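SAM-dependent methyltransferase (Thiobacillus denitrificans, PDB 5EPE) probably catalyses methyl transfer from S-adenosylmethionine, and binds the reaction product S-adenosyl-L-homocysteine. Local coordinates at residues Y179-M184 with F243-R248. Numbering follows the deposited sequence.
Sequences YDVVEM and FALMAR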
ATOM      1  N   TYR A 179     -31.372 -15.009 -17.721  1.00 23.51           N
ATOM      2  CA  TYR A 179     -32.290 -15.156 -16.568  1.00 23.72           C
ATOM      3  C   TYR A 179     -32.303 -13.926 -15.721  1.00 23.31           C
ATOM      4  O   TYR A 179     -31.252 -13.325 -15.500  1.00 23.86           O
ATOM      5  CB  TYR A 179     -31.858 -16.366 -15.697  1.00 23.91           C
ATOM      6  CG  TYR A 179     -32.090 -17.612 -16.476  1.00 25.55           C
ATOM      7  CD1 TYR A 179     -31.182 -18.037 -17.457  1.00 26.18           C
ATOM      8  CD2 TYR A 179     -33.273 -18.308 -16.329  1.00 26.51           C
ATOM      9  CE1 TYR A 179     -31.438 -19.144 -18.241  1.00 28.58           C
ATOM     10  CE2 TYR A 179     -33.514 -19.435 -17.086  1.00 28.88           C
ATOM     11  CZ  TYR A 179     -32.612 -19.837 -18.042  1.00 29.52           C
ATOM     12  OH  TYR A 179     -32.923 -20.973 -18.759  1.00 35.10           O
ATOM     13  N   ASP A 180     -33.470 -13.570 -15.196  1.00 22.52           N
ATOM     14  CA  ASP A 180     -33.535 -12.621 -14.100  1.00 22.46           C
ATOM     15  C   ASP A 180     -33.271 -13.398 -12.798  1.00 21.57           C
ATOM     16  O   ASP A 180     -33.870 -14.470 -12.588  1.00 20.97           O
ATOM     17  CB  ASP A 180     -34.923 -12.003 -13.989  1.00 23.81           C
ATOM     18  CG  ASP A 180     -35.246 -11.024 -15.145  1.00 25.98           C
ATOM     19  OD1 ASP A 180     -34.341 -10.287 -15.640  1.00 25.43           O
ATOM     20  OD2 ASP A 180     -36.449 -10.926 -15.463  1.00 27.08           O
ATOM     21  N   VAL A 181     -32.440 -12.829 -11.928  1.00 19.95           N
ATOM     22  CA  VAL A 181     -32.349 -13.279 -10.573  1.00 19.80           C
ATOM     23  C   VAL A 181     -33.488 -12.631  -9.820  1.00 20.58           C
ATOM     24  O   VAL A 181     -33.524 -11.379  -9.666  1.00 21.47           O
ATOM     25  CB  VAL A 181     -30.987 -12.935  -9.901  1.00 19.74           C
ATOM     26  CG1 VAL A 181     -30.980 -13.324  -8.429  1.00 19.59           C
ATOM     27  CG2 VAL A 181     -29.833 -13.594 -10.672  1.00 20.31           C
ATOM     28  N   VAL A 182     -34.408 -13.445  -9.320  1.00 19.65           N
ATOM     29  CA  VAL A 182     -35.591 -12.911  -8.646  1.00 20.36           C
ATOM     30  C   VAL A 182     -35.603 -13.032  -7.144  1.00 20.42           C
ATOM     31  O   VAL A 182     -36.512 -12.503  -6.507  1.00 20.37           O
ATOM     32  CB  VAL A 182     -36.892 -13.508  -9.233  1.00 21.39           C
ATOM     33  CG1 VAL A 182     -37.013 -13.105 -10.687  1.00 22.40           C
ATOM     34  CG2 VAL A 182     -36.938 -15.016  -9.061  1.00 21.28           C
ATOM     35  N   GLU A 183     -34.669 -13.809  -6.591  1.00 19.57           N
ATOM     36  CA  GLU A 183     -34.507 -13.930  -5.156  1.00 19.42           C
ATOM     37  C   GLU A 183     -33.172 -14.584  -4.882  1.00 18.60           C
ATOM     38  O   GLU A 183     -32.600 -15.242  -5.744  1.00 17.21           O
ATOM     39  CB  GLU A 183     -35.661 -14.691  -4.496  1.00 20.36           C
ATOM     40  CG  GLU A 183     -36.633 -13.792  -3.686  1.00 21.14           C
ATOM     41  CD  GLU A 183     -36.083 -13.303  -2.335  1.00 22.21           C
ATOM     42  OE1 GLU A 183     -36.841 -12.720  -1.504  1.00 22.65           O
ATOM     43  OE2 GLU A 183     -34.875 -13.553  -2.054  1.00 21.88           O
HETATM   44  N   MSE A 184     -32.716 -14.436  -3.641  1.00 18.46           N
HETATM   45  CA  MSE A 184     -31.517 -15.149  -3.203  1.00 18.68           C
HETATM   46  C   MSE A 184     -31.422 -15.183  -1.716  1.00 17.95           C
HETATM   47  O   MSE A 184     -31.817 -14.212  -1.029  1.00 16.85           O
HETATM   48  CB  MSE A 184     -30.174 -14.641  -3.798  1.00 19.68           C
HETATM   49  CG  MSE A 184     -29.921 -13.252  -3.344  1.00 20.59           C
HETATM   50 SE   MSE A 184     -28.264 -12.436  -4.134  1.00 21.03          SE
HETATM   51  CE  MSE A 184     -28.080 -10.969  -2.866  1.00 22.21           C
ATOM     52  N   PHE A 243     -29.869 -19.163  -5.490  1.00 17.28           N
ATOM     53  CA  PHE A 243     -30.307 -18.146  -6.410  1.00 17.16           C
ATOM     54  C   PHE A 243     -31.543 -18.634  -7.157  1.00 17.65           C
ATOM     55  O   PHE A 243     -31.553 -19.736  -7.722  1.00 17.94           O
ATOM     56  CB  PHE A 243     -29.166 -17.838  -7.365  1.00 17.06           C
ATOM     57  CG  PHE A 243     -27.916 -17.404  -6.663  1.00 17.11           C
ATOM     58  CD1 PHE A 243     -27.001 -18.331  -6.237  1.00 16.76           C
ATOM     59  CD2 PHE A 243     -27.666 -16.047  -6.427  1.00 17.43           C
ATOM     60  CE1 PHE A 243     -25.850 -17.921  -5.560  1.00 17.15           C
ATOM     61  CE2 PHE A 243     -26.480 -15.633  -5.836  1.00 17.00           C
ATOM     62  CZ  PHE A 243     -25.603 -16.579  -5.358  1.00 16.66           C
ATOM     63  N   ALA A 244     -32.577 -17.802  -7.154  1.00 17.43           N
ATOM     64  CA  ALA A 244     -33.834 -18.081  -7.817  1.00 18.53           C
ATOM     65  C   ALA A 244     -33.880 -17.342  -9.124  1.00 18.39           C
ATOM     66  O   ALA A 244     -33.633 -16.136  -9.175  1.00 18.16           O
ATOM     67  CB  ALA A 244     -35.019 -17.648  -6.914  1.00 18.94           C
ATOM     68  N   LEU A 245     -34.179 -18.075 -10.191  1.00 19.11           N
ATOM     69  CA  LEU A 245     -34.039 -17.612 -11.587  1.00 19.88           C
ATOM     70  C   LEU A 245     -35.372 -17.748 -12.327  1.00 21.04           C
ATOM     71  O   LEU A 245     -36.084 -18.760 -12.172  1.00 21.03           O
ATOM     72  CB  LEU A 245     -33.001 -18.426 -12.333  1.00 20.37           C
ATOM     73  CG  LEU A 245     -31.649 -18.605 -11.616  1.00 20.27           C
ATOM     74  CD1 LEU A 245     -30.752 -19.446 -12.492  1.00 21.38           C
ATOM     75  CD2 LEU A 245     -30.990 -17.255 -11.382  1.00 20.36           C
HETATM   76  N   MSE A 246     -35.686 -16.748 -13.145  1.00 21.66           N
HETATM   77  CA  MSE A 246     -36.756 -16.870 -14.138  1.00 23.80           C
HETATM   78  C   MSE A 246     -36.280 -16.370 -15.478  1.00 24.34           C
HETATM   79  O   MSE A 246     -35.757 -15.245 -15.588  1.00 23.44           O
HETATM   80  CB  MSE A 246     -37.975 -16.060 -13.711  1.00 24.94           C
HETATM   81  CG  MSE A 246     -38.566 -16.518 -12.406  1.00 26.19           C
HETATM   82 SE   MSE A 246     -40.111 -15.413 -11.782  1.00 29.66          SE
HETATM   83  CE  MSE A 246     -41.173 -15.716 -13.395  1.00 30.08           C
ATOM     84  N   ALA A 247     -36.480 -17.179 -16.513  1.00 25.28           N
ATOM     85  CA  ALA A 247     -36.030 -16.850 -17.871  1.00 26.83           C
ATOM     86  C   ALA A 247     -36.686 -15.568 -18.331  1.00 27.78           C
ATOM     87  O   ALA A 247     -37.871 -15.409 -18.112  1.00 26.81           O
ATOM     88  CB  ALA A 247     -36.372 -17.965 -18.837  1.00 28.71           C
ATOM     89  N   ARG A 248     -35.919 -14.631 -18.864  1.00 29.74           N
ATOM     90  CA  ARG A 248     -36.534 -13.455 -19.522  1.00 33.79           C
ATOM     91  C   ARG A 248     -37.169 -13.891 -20.849  1.00 39.23           C
ATOM     92  O   ARG A 248     -38.038 -13.172 -21.356  1.00 46.04           O
ATOM     93  CB  ARG A 248     -35.537 -12.386 -19.848  1.00 33.02           C
ATOM     94  CG  ARG A 248     -34.952 -11.725 -18.663  1.00 32.05           C
ATOM     95  CD  ARG A 248     -34.186 -10.465 -19.045  1.00 32.55           C
ATOM     96  NE  ARG A 248     -33.003 -10.737 -19.823  1.00 32.82           N
ATOM     97  CZ  ARG A 248     -31.847 -11.214 -19.344  1.00 34.55           C
ATOM     98  NH1 ARG A 248     -31.672 -11.447 -18.071  1.00 36.71           N
ATOM     99  NH2 ARG A 248     -30.859 -11.447 -20.162  1.00 35.60           N
ATOM    100  OXT ARG A 248     -36.853 -14.953 -21.450  1.00 41.76           O
TER
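Asp180 and Met246 form a hydrogen-bonded antiparallel pair, Asp180 N to Met246 O at 2.9 Å and Met246 N to Asp180 O at 3.0 Å, where strand 179-186 edges the sheet beside strand 238-247. The order 3-2-1-4-5-7-6, with strand 238-247 reversed between 134-143 and 179-186, is that of the Rossmann-like class I methyltransferase fold. The pairing then slips by one residue: Ala244 O accepts from Val182 N (2.8 Å), whereas Ala244 N donates to Glu183 O, a beta bulge that sets Val182 and Glu183 opposite one alanine. With chi1 at -63°, Val182 turns CG2 toward Ala244 CB (3.9 Å) and CG1 toward the selenium of selenomethionine Met246 (SE, 4.0 Å). The Tyr179 ring lies against the neighbouring backbone, CD2 3.4 Å from Ala247 N. Arg248 crosses Asp180 at about a right angle, its guanidinium edge making a long salt bridge, NH1 to Asp180 OD1 at 3.8 Å. Val181 CG2 meets Leu245 CD2, and selenomethionine Met184 makes an oblique Met-aromatic contact with the Phe243 ring. Helix 167-177 covers this face, Phe170 edge-to-face on Phe243, and its Arg175 O holds Arg248 NH2. On the other face, Asp180 pairs with Arg204 and Arg220 of a second subunit, and Glu183 with its Arg194. Replacing Asp180 by an alanine removes the carboxylate, and would probably leave both its arginine partners poorly balanced and Arg248 without its long salt bridge. Glu183 OE2 also accepts from Met184 N, through its anti lone pair.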